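Local atomic coordinates of probable enoyl-CoA hydratase/isomerase (Mycobacterium abscessus, PDB entry 3SWX), a protein that probably acts as an enoyl-CoA hydratase or isomerase, a crotonase-family enzyme that works on acyl-CoA thioesters. Residues B[177-181]-B[182-186]. Residues are numbered along the deposited sequence; the frame is centred on the assembly and turned at random.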
loop_
_atom_site.group_PDB
_atom_site.type_symbol
_atom_site.label_atom_id
_atom_site.label_comp_id
_atom_site.label_asym_id
_atom_site.label_seq_id
_atom_site.Cartn_x
_atom_site.Cartn_y
_atom_site.Cartn_z
ATOM N N GLU B 177 -9.333 14.519 0.913
ATOM C CA GLU B 177 -9.358 13.193 0.334
ATOM C C GLU B 177 -7.951 12.765 -0.128
ATOM O O GLU B 177 -7.549 11.633 0.123
ATOM C CB GLU B 177 -10.387 13.148 -0.797
ATOM C CG GLU B 177 -10.439 11.839 -1.586
ATOM C CD GLU B 177 -10.951 10.639 -0.801
ATOM O OE1 GLU B 177 -11.448 10.779 0.354
ATOM O OE2 GLU B 177 -10.847 9.530 -1.381
ATOM N N ALA B 178 -7.190 13.670 -0.750
ATOM C CA ALA B 178 -5.825 13.340 -1.213
ATOM C C ALA B 178 -4.898 12.923 -0.044
ATOM O O ALA B 178 -4.042 12.028 -0.180
ATOM C CB ALA B 178 -5.218 14.508 -2.022
ATOM N N HIS B 179 -5.126 13.545 1.110
ATOM C CA HIS B 179 -4.395 13.284 2.328
ATOM C C HIS B 179 -4.854 11.982 2.985
ATOM O O HIS B 179 -4.028 11.213 3.500
ATOM C CB HIS B 179 -4.600 14.467 3.269
ATOM C CG HIS B 179 -3.996 14.291 4.618
ATOM N ND1 HIS B 179 -2.637 14.188 4.810
ATOM C CD2 HIS B 179 -4.555 14.251 5.849
ATOM C CE1 HIS B 179 -2.385 14.080 6.102
ATOM N NE2 HIS B 179 -3.530 14.116 6.754
ATOM N N ARG B 180 -6.165 11.735 2.951
ATOM C CA ARG B 180 -6.740 10.500 3.496
ATOM C C ARG B 180 -6.118 9.283 2.818
ATOM O O ARG B 180 -5.707 8.330 3.487
ATOM C CB ARG B 180 -8.249 10.429 3.306
ATOM C CG ARG B 180 -8.904 9.370 4.223
ATOM C CD ARG B 180 -10.413 9.270 3.989
ATOM N NE ARG B 180 -10.719 8.838 2.629
ATOM C CZ ARG B 180 -10.731 7.573 2.204
ATOM N NH1 ARG B 180 -10.464 6.577 3.038
ATOM N NH2 ARG B 180 -11.024 7.312 0.935
ATOM N N ILE B 181 -6.012 9.347 1.495
ATOM C CA ILE B 181 -5.568 8.188 0.733
ATOM C C ILE B 181 -4.071 8.137 0.478
ATOM O O ILE B 181 -3.617 7.265 -0.250
ATOM C CB ILE B 181 -6.387 8.010 -0.554
ATOM C CG1 ILE B 181 -6.051 9.079 -1.602
ATOM C CG2 ILE B 181 -7.896 8.012 -0.190
ATOM C CD1 ILE B 181 -6.964 9.040 -2.830
ATOM N N GLY B 182 -3.306 9.062 1.060
ATOM C CA GLY B 182 -1.849 8.933 1.122
ATOM C C GLY B 182 -1.019 9.677 0.089
ATOM O O GLY B 182 0.222 9.628 0.158
ATOM N N ILE B 183 -1.662 10.344 -0.870
ATOM C CA ILE B 183 -0.931 11.134 -1.879
ATOM C C ILE B 183 -0.314 12.399 -1.269
ATOM O O ILE B 183 0.767 12.821 -1.650
ATOM C CB ILE B 183 -1.856 11.682 -3.008
ATOM C CG1 ILE B 183 -2.469 10.599 -3.852
ATOM C CG2 ILE B 183 -1.063 12.582 -3.971
ATOM C CD1 ILE B 183 -3.412 11.259 -4.955
ATOM N N VAL B 184 -1.042 13.029 -0.355
ATOM C CA VAL B 184 -0.601 14.265 0.280
ATOM C C VAL B 184 -0.221 13.973 1.726
ATOM O O VAL B 184 -1.020 13.398 2.461
ATOM C CB VAL B 184 -1.743 15.301 0.265
ATOM C CG1 VAL B 184 -1.452 16.463 1.258
ATOM C CG2 VAL B 184 -1.950 15.823 -1.143
ATOM N N GLN B 185 0.975 14.380 2.142
ATOM C CA GLN B 185 1.470 14.056 3.487
ATOM C C GLN B 185 0.979 15.040 4.527
ATOM O O GLN B 185 0.845 14.705 5.691
ATOM C CB GLN B 185 2.999 14.006 3.539
ATOM C CG GLN B 185 3.584 12.691 3.061
ATOM C CD GLN B 185 3.129 12.328 1.666
ATOM O OE1 GLN B 185 3.614 12.888 0.672
ATOM N NE2 GLN B 185 2.192 11.382 1.578
ATOM N N GLU B 186 0.707 16.264 4.112
ATOM C CA GLU B 186 0.291 17.275 5.060
ATOM C C GLU B 186 -0.446 18.382 4.325
ATOM O O GLU B 186 -0.073 18.761 3.203
ATOM C CB GLU B 186 1.510 17.819 5.818
ATOM C CG GLU B 186 1.139 18.790 6.925
ATOM C CD GLU B 186 2.341 19.371 7.667
ATOM O OE1 GLU B 186 3.507 18.911 7.449
ATOM O OE2 GLU B 186 2.090 20.308 8.474
HETATM O O HOH W 1 -1.263 11.014 3.661
#
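Ala178 and Val184 meet on the tightly packed side of this helix end, CB of Ala178 lying 3.6 Å from CG2 of Val184. Phe135 touches both side chains, Val127 and Ala129 of strand 126-130 cover Val184, and Ile181 and Ile183 extend the apolar side onto Phe154 of helix 150-158. The carbonyl of the buried Ala178 takes bonds from Val184 N and Ile183 N. Val184 N reaches Ala178 O at 3.2 Å in a fairly straight bond (161°) that arrives from above the carbonyl plane; Ile183 N comes closer to Ala178 O, at 3.0 Å, but its bond is bent and weak. One acceptor further along the helix, His179 O takes a weak bond from Gly182 N (3.3 Å). This crossed pair, Ile183 to Ala178 and Gly182 to His179, is a Schellman motif: Gly182 takes a positive phi (98°), with no space for a CB beside Ile181 O, and turns the chain out of helix 175-180. The turn feeds strand 186-188, the outermost strand of this chain's sheet, beside 126-130. Gln185 is a buried amide at the boundary with the second subunit: OE1 accepts from Val127 N, and NE2 bonds Asn162 of that subunit besides a weak bond to Gly182 O.

The partly exposed side is looser. His179 sends CG anti to its own backbone nitrogen (chi1 175°), which carries the imidazole along the departing chain. ND1 donates to Val184 O at 3.0 Å; that oxygen lies slightly out of the ring plane, and ND1 comes in from above the carbonyl plane. A water lies near His179 O (2.8 Å) and Val184 O (2.7 Å), with more acceptors around it than protons to give. Arg180 pairs with the Glu177 carboxylate, NE to OE1 at 3.1 Å and NH2 to OE2, while Ile181 CG2 lies over one guanidinium face, toward its rim.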